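Local coordinates for protein probable enoyl-CoA hydratase/isomerase (Pseudomonas aeruginosa PAO1, PDB 5YLO) that probably acts as a Delta3,Delta2-enoyl-CoA isomerase of the crotonase family, shifting double bonds during unsaturated fatty acid metabolism, at residues 16-21 with 42-47; 27-32 with 112-117; 53-58 with 94-99; 150-155 with 163-168; 169-172 with 178-181. All coordinates share one frame; numbering follows the deposited sequence.

Contact 1. Residues 16-21 with 42-47; sequences AWLVLN and DACERD
Ala16 and Leu18 on strand 15-20 meet Cys44 on helix 31-46 within the beta-alpha-beta unit that runs on to strand 52-56 in this crotonase-family fold. The two elements touch through one sulfur: Cys44 SG lies 3.8 Å from Ala16 CB and, more loosely, 4.4 Å from Leu18 CD1. With chi1 at -71°, SG stands beside its own backbone N and opposite the carbonyl carbon, and this carries it from the helix onto the sheet face. Ala16 and Leu18 both present their side chains to that face because they alternate along the strand. The small side chain of Ala16 is consistent with the close approach of the backbones, Ala16 CA and Cys44 CA being 7.4 Å apart. No hydrogen bond joins the segments, so the evidence is for apolar packing alone. Away from the strand, Arg46 NH1 forms a salt bridge with Asp42 OD2 at 2.9 Å, and Asp42 OD1 has a second partner in Arg95. Around the sulfur, Val53 of strand 52-56 adds to the packing, Leu37 and Leu41 of the same helix rest on Leu18, and strand 7-12 flanks the strand through Val11 and Thr9.

Contact 2. Residues 27-32 with 112-117; sequences NALDIP and VGAGMD
Leu29 reaches toward the start of helix 114-120 and touches Ala114 and Gly115, joining the loop before helix 31-46 to a helix N-terminus that, in crotonase relatives, contributes a peptide N-H to the oxyanion hole. One methyl does the work. Leu29 CD1 packs 3.7 Å from Ala114 CB, coming alongside the CA-CB bond of the alanine and not head-on to its methyl. The same carbon is 3.8 Å from Ala114 O and 4.1 Å from Gly115 N, so it spans both the alanine methyl and the peptide link that follows. Two torsions explain this reach: CG is opposite the carbonyl carbon (chi1 -67°), and one branch is then extended (chi2 172°). The other branch, CD2, faces Leu20 of strand 15-20. No hydrogen bond crosses between the segments, and the nearest CA atoms, those of Leu29 and Gly115, are 7.3 Å apart.

The two backbones are held separately. Leu29 makes backbone hydrogen bonds with Gly65 and Asp67, Asp30 occupies the N-cap of helix 31-46, and Gly113 the N-cap of helix 114-120. Gly113 has a positive phi of 61°, which favours glycine. A glycerol, probably from the crystallisation liquor, lies close to Ala114 and is weakly bonded to Asp117 OD2, consistent with a pocket beside the contact. Trp85 of helix 85-97 also packs on Ala114. The chain turns into helix 114-120 with Gly115 N bonded to Val112 O at 2.8 Å, and the first helical turn closes with Asp117 N on Gly113 O at 3.0 Å.

Contact 3. Residues 53-58 with 94-99; sequences VVLGGS and GRLHAL
Apolar packing between Val53 and Leu99, and between Leu55 and Leu96, accounts for every touch across this contact. Leu55 CD2 and Leu96 CD2 approach to 4.0 Å, and their side chains cross obliquely. Val53 CG2 and Leu99 CD2 are 4.2 Å apart, with the two side chains at about a right angle. Leu55 and Leu96 share one shape: CG lies opposite the backbone N (chi1 -177° and -179°), and chi2 near +60° then leaves CD2 as the extended branch, so that these two CD2 methyls are the ones that meet. The spacing is that of a helix lying over a sheet, with Leu55 CA and Leu96 CA 10.1 Å apart. Here strand 52-56, an inner parallel strand of the crotonase-fold sheet and third in its order, is covered by the end of helix 85-97, while helix 31-46 lines the same layer through Leu37 against Leu55 and Leu41 against Leu96.

Backbone bonding is confined to each segment or to neighbouring strands. Strand 52-56 pairs with 15-20 on one side and with 103-107 on the other. The helix ends with Ala98 N bonded to Gly94 O at 3.2 Å, after which the chain turns and delivers Leu99 to the sheet. At the margin, His97 meets Trp150 edge-to-face.

Contact 4. Residues 150-155 with 163-168; sequences WHLPRL and RLLFLD
Leu152 points into the angle between Leu164 and Leu165, joining helices 146-156 and 158-166, a helical hairpin of the crotonase fold. One methyl makes the tight part. Leu152 CD1 lies 3.8 Å from Leu165 CG and 4.1 Å from each of Leu165 CD1 and CD2, so it fits against the fork of that side chain, tip to tip. The same CD1 of Leu152 is 4.1 Å from Leu164 CD2, whose side chain crosses at about a right angle. Leu165 CG is turned beside its own backbone N (chi1 -76°), and Leu164 CG is opposite it (chi1 -180°), which brings the two consecutive leucines to the same methyl. Met116 and Leu120 of helix 114-120 also press on Leu152.

The loose end is Asp168, past the second helix, partly exposed and poorly ordered. Away from the leucines, the other face of helix 146-156 is turned to a second subunit: Trp150 NE1 hydrogen-bonds to Arg223 O of that subunit, and Arg154 NH2 to its Gly220 O. There one face of the Arg154 guanidinium lies over the Trp150 ring, and Arg154 NH1 donates to Trp150 O at 2.9 Å with an N-H...O angle of 159°.

Contact 5. Residues 169-172 with 178-181; sequences EAWS and GAGL
Trp171 extends its indole toward Ala179 and Leu181, the two residues it meets across the short helix 173-179. From CB, the first torsion (chi1 -72°) sets CG opposite the carbonyl carbon, and the ring then carries its six-membered part to the far segment. CE3 is the first ring atom to meet it: Leu181 CD2 lies 4.4 Å from Trp171 CE3, a loose contact. Further out, Trp171 CZ3 makes the close touch, 3.6 Å from Ala179 CB. Trp171 CH2 is also near that methyl, 4.3 Å from Ala179 CB. On the other flank Trp171 CZ2 packs against Leu164 CB at 3.7 Å, so the outer ring is held between helix 158-166 and the end of helix 173-179. Both methyls approach the indole obliquely. Leu156 of helix 146-156 touches the ring as well, and Arg175 makes a cation-pi contact with it.

No hydrogen bond links the two segments, whose nearest CA atoms, those of Trp171 and Leu181, are 9.7 Å apart. Between them the chain is organised by helix ends. Ser172 is the N-cap of helix 173-179, its OG bonded to Arg175 N, and Gly180 ends the helix with a positive phi of 92°. The fold element is therefore a short, weakly bonded strand leading into a short helix, N-capped by serine and closed by a Schellman motif at glycine, with a tryptophan packed back on its last turn.

In the fold
All five contacts are buried and apolar, without hydrogen bonds between their segments. Contacts 1 and 3 belong to the main sheet: strands 15-20 and 52-56 are neighbours, paired by backbone bonds, and the centres of the two contacts are about 8 Å apart. Contact 3 is the most central. Contact 2 involves the loop that leads into helix 31-46, whose far end serves contact 1, and helix 114-120, whose Met116 joins it to contact 4; that in turn packs on contact 5 through Leu164 and Leu152. Contacts 4 and 5 lie farther out, their centres about 15 and 16 Å from the chain's; only contact 5 packs an aromatic ring and reaches a partly exposed residue, Ala179, and contact 4 borders a second subunit.

Contact 1. Residues 16-21 with 42-47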
# COMPACT_ATOMS: atom_id res chain seq x y z
N ALA A 16 26.99 5.33 12.44
CA ALA A 16 26.91 6.66 13.03
C ALA A 16 25.65 6.73 13.89
O ALA A 16 24.53 6.62 13.37
CB ALA A 16 26.89 7.74 11.96
N TRP A 17 25.83 6.92 15.20
CA TRP A 17 24.73 7.03 16.14
C TRP A 17 24.42 8.50 16.37
O TRP A 17 25.26 9.24 16.88
CB TRP A 17 25.07 6.33 17.46
CG TRP A 17 25.34 4.86 17.32
CD1 TRP A 17 26.44 4.29 16.74
CD2 TRP A 17 24.53 3.78 17.79
NE1 TRP A 17 26.34 2.92 16.81
CE2 TRP A 17 25.18 2.58 17.45
CE3 TRP A 17 23.30 3.72 18.47
CZ2 TRP A 17 24.66 1.33 17.77
CZ3 TRP A 17 22.78 2.47 18.78
CH2 TRP A 17 23.46 1.30 18.43
N LEU A 18 23.21 8.91 15.99
CA LEU A 18 22.74 10.28 16.20
C LEU A 18 21.61 10.22 17.21
O LEU A 18 20.51 9.76 16.89
CB LEU A 18 22.28 10.91 14.89
CG LEU A 18 23.20 10.70 13.68
CD1 LEU A 18 22.68 11.43 12.46
CD2 LEU A 18 24.62 11.12 14.01
N VAL A 19 21.88 10.68 18.43
CA VAL A 19 20.92 10.61 19.53
C VAL A 19 20.47 12.02 19.87
O VAL A 19 21.31 12.88 20.18
CB VAL A 19 21.51 9.91 20.76
CG1 VAL A 19 20.43 9.68 21.81
CG2 VAL A 19 22.16 8.59 20.36
N LEU A 20 19.17 12.26 19.80
CA LEU A 20 18.60 13.48 20.37
C LEU A 20 18.96 13.53 21.85
O LEU A 20 18.83 12.53 22.57
CB LEU A 20 17.09 13.50 20.18
CG LEU A 20 16.50 14.04 18.88
CD1 LEU A 20 17.10 13.37 17.65
CD2 LEU A 20 14.99 13.87 18.88
N ASN A 21 19.42 14.69 22.32
CA ASN A 21 19.93 14.81 23.68
C ASN A 21 19.35 16.05 24.36
O ASN A 21 20.05 17.00 24.71
CB ASN A 21 21.45 14.85 23.71
CG ASN A 21 22.01 14.54 25.09
OD1 ASN A 21 23.29 14.20 25.14
ND2 ASN A 21 21.29 14.60 26.09
N ASP A 42 24.17 15.49 6.71
CA ASP A 42 24.93 15.77 5.50
C ASP A 42 26.36 15.26 5.62
O ASP A 42 26.95 14.80 4.64
CB ASP A 42 24.92 17.27 5.21
CG ASP A 42 25.74 17.65 4.00
OD1 ASP A 42 25.26 17.45 2.87
OD2 ASP A 42 26.88 18.14 4.18
N ALA A 43 26.93 15.32 6.83
CA ALA A 43 28.27 14.80 7.03
C ALA A 43 28.30 13.28 6.89
O ALA A 43 29.28 12.71 6.41
CB ALA A 43 28.81 15.23 8.40
N CYS A 44 27.21 12.61 7.30
CA CYS A 44 27.18 11.15 7.20
C CYS A 44 27.15 10.69 5.74
O CYS A 44 27.81 9.71 5.38
CB CYS A 44 25.97 10.60 7.96
SG CYS A 44 26.11 10.73 9.76
N GLU A 45 26.39 11.39 4.89
CA GLU A 45 26.35 11.03 3.48
C GLU A 45 27.74 11.11 2.85
O GLU A 45 28.15 10.21 2.11
CB GLU A 45 25.38 11.94 2.73
CG GLU A 45 23.97 11.41 2.63
CD GLU A 45 23.17 12.12 1.56
OE1 GLU A 45 23.75 12.46 0.51
OE2 GLU A 45 21.95 12.34 1.77
N ARG A 46 28.47 12.18 3.14
CA ARG A 46 29.79 12.37 2.53
C ARG A 46 30.84 11.44 3.13
O ARG A 46 31.80 11.09 2.44
CB ARG A 46 30.22 13.83 2.68
CG ARG A 46 29.48 14.80 1.78
CD ARG A 46 29.28 16.16 2.44
NE ARG A 46 30.34 16.46 3.41
CZ ARG A 46 30.49 17.63 4.01
NH1 ARG A 46 29.67 18.64 3.74
NH2 ARG A 46 31.48 17.81 4.88
N ASP A 47 30.68 11.04 4.38
CA ASP A 47 31.72 10.29 5.08
C ASP A 47 31.76 8.85 4.58
O ASP A 47 30.74 8.15 4.64
CB ASP A 47 31.46 10.33 6.58
CG ASP A 47 32.68 9.94 7.40
OD1 ASP A 47 33.53 9.18 6.90
OD2 ASP A 47 32.77 10.38 8.57

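Contact 2. Residues 27-32 with 112-117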
# COMPACT_ATOMS: atom_id res chain seq x y z
N ASN A 27 13.26 15.32 24.57
CA ASN A 27 13.90 15.47 23.26
C ASN A 27 13.02 16.26 22.29
O ASN A 27 12.93 15.94 21.10
CB ASN A 27 14.29 14.12 22.67
CG ASN A 27 15.24 13.35 23.57
OD1 ASN A 27 16.45 13.57 23.55
ND2 ASN A 27 14.69 12.44 24.36
N ALA A 28 12.36 17.30 22.81
CA ALA A 28 11.51 18.14 21.97
C ALA A 28 12.33 18.80 20.87
O ALA A 28 13.46 19.22 21.08
CB ALA A 28 10.81 19.20 22.82
N LEU A 29 11.73 18.88 19.68
CA LEU A 29 12.42 19.42 18.51
C LEU A 29 12.38 20.94 18.53
O LEU A 29 11.30 21.54 18.55
CB LEU A 29 11.78 18.88 17.23
CG LEU A 29 11.93 17.38 16.96
CD1 LEU A 29 11.08 16.94 15.77
CD2 LEU A 29 13.39 17.01 16.75
N ASP A 30 13.55 21.57 18.52
CA ASP A 30 13.67 23.01 18.35
C ASP A 30 14.67 23.27 17.23
O ASP A 30 15.33 22.35 16.72
CB ASP A 30 14.10 23.72 19.64
CG ASP A 30 15.34 23.11 20.27
OD1 ASP A 30 16.00 22.26 19.63
OD2 ASP A 30 15.67 23.50 21.41
N ILE A 31 14.77 24.54 16.83
CA ILE A 31 15.65 24.89 15.71
C ILE A 31 17.08 24.43 15.94
O ILE A 31 17.69 23.87 15.01
CB ILE A 31 15.52 26.38 15.38
CG1 ILE A 31 14.07 26.73 15.07
CG2 ILE A 31 16.36 26.73 14.16
CD1 ILE A 31 13.85 28.11 14.48
N PRO A 32 17.69 24.59 17.13
CA PRO A 32 19.05 24.06 17.31
C PRO A 32 19.15 22.56 17.07
O PRO A 32 20.11 22.11 16.44
CB PRO A 32 19.39 24.42 18.75
CG PRO A 32 18.57 25.61 19.04
CD PRO A 32 17.27 25.38 18.31
N VAL A 112 5.87 11.60 19.20
CA VAL A 112 4.65 12.38 19.06
C VAL A 112 4.83 13.41 17.94
O VAL A 112 5.84 14.13 17.92
CB VAL A 112 4.27 13.09 20.37
CG1 VAL A 112 2.98 13.88 20.20
CG2 VAL A 112 4.14 12.08 21.51
N GLY A 113 3.87 13.46 17.03
CA GLY A 113 3.83 14.52 16.03
C GLY A 113 5.06 14.52 15.15
O GLY A 113 5.37 13.54 14.47
N ALA A 114 5.78 15.65 15.16
CA ALA A 114 7.02 15.75 14.38
C ALA A 114 8.06 14.75 14.86
O ALA A 114 8.93 14.35 14.08
CB ALA A 114 7.58 17.17 14.47
N GLY A 115 7.98 14.33 16.12
CA GLY A 115 8.88 13.30 16.61
C GLY A 115 8.63 11.96 15.94
O GLY A 115 9.58 11.24 15.61
N MET A 116 7.36 11.62 15.74
CA MET A 116 7.05 10.41 14.98
C MET A 116 7.43 10.57 13.52
O MET A 116 7.95 9.63 12.91
CB MET A 116 5.56 10.08 15.12
CG MET A 116 5.19 8.73 14.53
SD MET A 116 3.41 8.46 14.49
CE MET A 116 2.94 9.57 13.17
N ASP A 117 7.17 11.74 12.94
CA ASP A 117 7.55 11.98 11.55
C ASP A 117 9.05 11.79 11.34
O ASP A 117 9.47 11.35 10.26
CB ASP A 117 7.13 13.39 11.12
CG ASP A 117 5.62 13.58 11.15
OD1 ASP A 117 4.89 12.57 11.21
OD2 ASP A 117 5.17 14.74 11.10

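Contact 3. Residues 53-58 with 94-99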
# COMPACT_ATOMS: atom_id res chain seq x y z
N VAL A 53 23.23 4.50 9.65
CA VAL A 53 22.94 5.62 10.53
C VAL A 53 21.81 5.23 11.47
O VAL A 53 20.79 4.69 11.02
CB VAL A 53 22.58 6.89 9.75
CG1 VAL A 53 22.20 8.02 10.70
CG2 VAL A 53 23.74 7.31 8.86
N VAL A 54 21.99 5.49 12.76
CA VAL A 54 20.98 5.21 13.78
C VAL A 54 20.52 6.54 14.36
O VAL A 54 21.34 7.40 14.70
CB VAL A 54 21.53 4.29 14.88
CG1 VAL A 54 20.49 4.11 15.98
CG2 VAL A 54 21.93 2.95 14.30
N LEU A 55 19.20 6.71 14.47
CA LEU A 55 18.60 7.89 15.07
C LEU A 55 17.85 7.45 16.32
O LEU A 55 16.90 6.67 16.24
CB LEU A 55 17.64 8.58 14.10
CG LEU A 55 16.99 9.87 14.59
CD1 LEU A 55 18.04 10.95 14.81
CD2 LEU A 55 15.93 10.34 13.60
N GLY A 56 18.29 7.95 17.48
CA GLY A 56 17.71 7.55 18.74
C GLY A 56 17.41 8.74 19.63
O GLY A 56 17.86 9.86 19.39
N GLY A 57 16.62 8.47 20.67
CA GLY A 57 16.32 9.45 21.69
C GLY A 57 17.06 9.14 22.99
O GLY A 57 17.63 8.07 23.18
N SER A 58 17.04 10.12 23.88
CA SER A 58 17.68 10.00 25.18
C SER A 58 16.63 9.85 26.27
O SER A 58 15.58 10.49 26.23
CB SER A 58 18.57 11.21 25.48
OG SER A 58 19.81 11.11 24.80
N GLY A 94 13.09 16.14 4.64
CA GLY A 94 13.38 15.78 3.26
C GLY A 94 14.72 15.08 3.08
O GLY A 94 14.82 14.12 2.31
N ARG A 95 15.76 15.62 3.72
CA ARG A 95 17.11 15.06 3.67
C ARG A 95 17.26 13.67 4.31
O ARG A 95 17.90 12.79 3.75
CB ARG A 95 18.11 16.03 4.30
CG ARG A 95 19.54 15.50 4.35
CD ARG A 95 20.48 16.52 4.97
NE ARG A 95 20.54 17.75 4.18
CZ ARG A 95 21.40 17.96 3.19
NH1 ARG A 95 21.38 19.11 2.53
NH2 ARG A 95 22.28 17.03 2.86
N LEU A 96 16.66 13.50 5.48
CA LEU A 96 16.68 12.21 6.18
C LEU A 96 15.95 11.15 5.38
O LEU A 96 16.41 10.01 5.26
CB LEU A 96 16.06 12.35 7.57
CG LEU A 96 16.05 11.06 8.40
CD1 LEU A 96 17.47 10.56 8.64
CD2 LEU A 96 15.32 11.27 9.71
N HIS A 97 14.80 11.51 4.81
CA HIS A 97 14.00 10.56 4.05
C HIS A 97 14.73 10.08 2.80
O HIS A 97 14.61 8.91 2.42
CB HIS A 97 12.66 11.20 3.68
CG HIS A 97 11.91 10.48 2.61
ND1 HIS A 97 11.68 11.03 1.36
CD2 HIS A 97 11.33 9.25 2.59
CE1 HIS A 97 11.00 10.17 0.62
NE2 HIS A 97 10.77 9.09 1.34
N ALA A 98 15.51 10.96 2.17
CA ALA A 98 16.23 10.65 0.94
C ALA A 98 17.71 10.38 1.17
O ALA A 98 18.48 10.39 0.21
CB ALA A 98 16.05 11.78 -0.06
N LEU A 99 18.12 10.13 2.41
CA LEU A 99 19.53 9.95 2.73
C LEU A 99 20.10 8.73 2.01
O LEU A 99 19.44 7.70 1.89
CB LEU A 99 19.71 9.80 4.24
CG LEU A 99 21.12 10.03 4.79
CD1 LEU A 99 21.34 11.51 5.05
CD2 LEU A 99 21.34 9.21 6.05

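Contact 4. Residues 150-155 with 163-168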
# COMPACT_ATOMS: atom_id res chain seq x y z
N TRP A 150 1.57 12.24 4.67
CA TRP A 150 2.29 11.62 3.57
C TRP A 150 2.82 10.24 3.94
O TRP A 150 2.70 9.30 3.14
CB TRP A 150 3.45 12.52 3.12
CG TRP A 150 4.05 12.13 1.80
CD1 TRP A 150 3.71 12.60 0.57
CD2 TRP A 150 5.11 11.19 1.59
NE1 TRP A 150 4.49 12.01 -0.40
CE2 TRP A 150 5.36 11.14 0.20
CE3 TRP A 150 5.88 10.38 2.44
CZ2 TRP A 150 6.33 10.31 -0.35
CZ3 TRP A 150 6.85 9.56 1.89
CH2 TRP A 150 7.07 9.54 0.50
N HIS A 151 3.39 10.10 5.13
CA HIS A 151 3.97 8.83 5.55
C HIS A 151 2.90 7.82 5.95
O HIS A 151 2.90 6.68 5.48
CB HIS A 151 4.94 9.05 6.72
CG HIS A 151 6.25 9.63 6.31
ND1 HIS A 151 7.18 8.92 5.57
CD2 HIS A 151 6.81 10.84 6.55
CE1 HIS A 151 8.24 9.68 5.36
NE2 HIS A 151 8.04 10.84 5.95
N LEU A 152 1.99 8.23 6.84
CA LEU A 152 1.08 7.27 7.48
C LEU A 152 0.23 6.48 6.50
O LEU A 152 0.13 5.25 6.66
CB LEU A 152 0.22 8.00 8.51
CG LEU A 152 0.95 8.52 9.75
CD1 LEU A 152 -0.04 9.17 10.71
CD2 LEU A 152 1.71 7.39 10.42
N PRO A 153 -0.41 7.08 5.49
CA PRO A 153 -1.19 6.25 4.55
C PRO A 153 -0.34 5.28 3.76
O PRO A 153 -0.83 4.20 3.38
CB PRO A 153 -1.87 7.29 3.64
CG PRO A 153 -0.98 8.49 3.72
CD PRO A 153 -0.51 8.51 5.14
N ARG A 154 0.93 5.61 3.50
CA ARG A 154 1.79 4.72 2.74
C ARG A 154 2.24 3.52 3.57
O ARG A 154 2.44 2.43 3.02
CB ARG A 154 3.00 5.50 2.22
CG ARG A 154 2.67 6.45 1.08
CD ARG A 154 3.84 7.36 0.74
NE ARG A 154 3.64 8.00 -0.55
CZ ARG A 154 2.93 9.11 -0.75
NH1 ARG A 154 2.35 9.72 0.28
NH2 ARG A 154 2.80 9.60 -1.97
N LEU A 155 2.40 3.69 4.88
CA LEU A 155 2.81 2.60 5.75
C LEU A 155 1.64 1.81 6.32
O LEU A 155 1.76 0.60 6.54
CB LEU A 155 3.65 3.14 6.91
CG LEU A 155 4.95 3.87 6.56
CD1 LEU A 155 5.47 4.64 7.76
CD2 LEU A 155 6.00 2.88 6.07
N ARG A 163 -7.40 6.62 11.56
CA ARG A 163 -7.68 6.31 12.96
C ARG A 163 -6.64 6.96 13.87
O ARG A 163 -6.98 7.54 14.91
CB ARG A 163 -7.71 4.80 13.19
CG ARG A 163 -8.97 4.11 12.67
CD ARG A 163 -9.03 2.65 13.09
NE ARG A 163 -10.18 1.98 12.50
CZ ARG A 163 -11.38 1.91 13.06
NH1 ARG A 163 -11.59 2.47 14.24
NH2 ARG A 163 -12.37 1.27 12.45
N LEU A 164 -5.37 6.88 13.49
CA LEU A 164 -4.30 7.43 14.32
C LEU A 164 -4.35 8.96 14.33
O LEU A 164 -4.07 9.58 15.36
CB LEU A 164 -2.95 6.94 13.82
CG LEU A 164 -1.72 7.44 14.59
CD1 LEU A 164 -1.86 7.10 16.06
CD2 LEU A 164 -0.45 6.84 14.00
N LEU A 165 -4.69 9.57 13.20
CA LEU A 165 -4.70 11.03 13.12
C LEU A 165 -5.95 11.63 13.74
O LEU A 165 -5.87 12.64 14.45
CB LEU A 165 -4.56 11.48 11.67
CG LEU A 165 -3.16 11.38 11.06
CD1 LEU A 165 -3.22 11.43 9.54
CD2 LEU A 165 -2.26 12.49 11.59
N PHE A 166 -7.12 11.04 13.50
CA PHE A 166 -8.37 11.65 13.94
C PHE A 166 -8.73 11.30 15.37
O PHE A 166 -9.35 12.12 16.06
CB PHE A 166 -9.52 11.25 13.00
CG PHE A 166 -9.36 11.76 11.59
CD1 PHE A 166 -8.41 12.73 11.29
CD2 PHE A 166 -10.16 11.28 10.58
CE1 PHE A 166 -8.27 13.20 10.00
CE2 PHE A 166 -10.03 11.75 9.28
CZ PHE A 166 -9.08 12.71 8.99
N LEU A 167 -8.38 10.10 15.84
CA LEU A 167 -8.60 9.76 17.23
C LEU A 167 -7.44 10.24 18.09
O LEU A 167 -6.29 10.31 17.64
CB LEU A 167 -8.77 8.25 17.40
CG LEU A 167 -9.86 7.60 16.55
CD1 LEU A 167 -9.99 6.13 16.89
CD2 LEU A 167 -11.18 8.33 16.75
N ASP A 168 -7.74 10.57 19.34
CA ASP A 168 -6.73 11.12 20.23
C ASP A 168 -5.91 10.05 20.94
O ASP A 168 -4.94 10.39 21.63
CB ASP A 168 -7.37 12.03 21.27
CG ASP A 168 -7.72 11.30 22.54
OD1 ASP A 168 -8.73 10.57 22.54
OD2 ASP A 168 -6.97 11.44 23.53

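Contact 5. Residues 169-172 with 178-181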
# COMPACT_ATOMS: atom_id res chain seq x y z
N GLU A 169 -6.26 8.77 20.81
CA GLU A 169 -5.58 7.73 21.55
C GLU A 169 -4.20 7.47 20.97
O GLU A 169 -3.98 7.58 19.76
CB GLU A 169 -6.40 6.45 21.56
CG GLU A 169 -6.54 5.79 20.20
CD GLU A 169 -7.58 4.68 20.18
OE1 GLU A 169 -8.31 4.54 21.17
OE2 GLU A 169 -7.66 3.96 19.16
N ALA A 170 -3.25 7.12 21.84
CA ALA A 170 -1.93 6.71 21.39
C ALA A 170 -1.93 5.22 21.06
O ALA A 170 -2.74 4.45 21.57
CB ALA A 170 -0.88 7.02 22.45
N TRP A 171 -1.00 4.83 20.19
CA TRP A 171 -0.81 3.44 19.83
C TRP A 171 0.36 2.85 20.59
O TRP A 171 1.40 3.51 20.77
CB TRP A 171 -0.58 3.28 18.33
CG TRP A 171 -1.81 3.50 17.50
CD1 TRP A 171 -2.99 4.04 17.92
CD2 TRP A 171 -1.98 3.20 16.11
NE1 TRP A 171 -3.89 4.08 16.88
CE2 TRP A 171 -3.28 3.57 15.76
CE3 TRP A 171 -1.14 2.64 15.14
CZ2 TRP A 171 -3.78 3.41 14.46
CZ3 TRP A 171 -1.63 2.48 13.86
CH2 TRP A 171 -2.94 2.87 13.53
N SER A 172 0.20 1.61 21.05
CA SER A 172 1.28 0.90 21.71
C SER A 172 2.27 0.37 20.68
O SER A 172 2.02 0.37 19.47
CB SER A 172 0.73 -0.24 22.56
OG SER A 172 0.20 -1.27 21.74
N GLY A 178 1.75 -4.30 14.65
CA GLY A 178 0.75 -5.02 13.88
C GLY A 178 0.19 -4.23 12.72
O GLY A 178 -0.21 -4.82 11.71
N ALA A 179 0.15 -2.91 12.84
CA ALA A 179 -0.36 -2.06 11.78
C ALA A 179 0.68 -1.73 10.72
O ALA A 179 0.33 -1.14 9.69
CB ALA A 179 -0.92 -0.76 12.37
N GLY A 180 1.95 -2.08 10.96
CA GLY A 180 3.02 -1.75 10.04
C GLY A 180 3.73 -0.45 10.31
O GLY A 180 4.52 -0.01 9.47
N LEU A 181 3.47 0.18 11.46
CA LEU A 181 4.12 1.45 11.77
C LEU A 181 5.60 1.25 12.05
O LEU A 181 6.44 2.02 11.57
CB LEU A 181 3.42 2.11 12.96
CG LEU A 181 3.74 3.57 13.26
CD1 LEU A 181 3.46 4.44 12.04
CD2 LEU A 181 2.92 4.04 14.44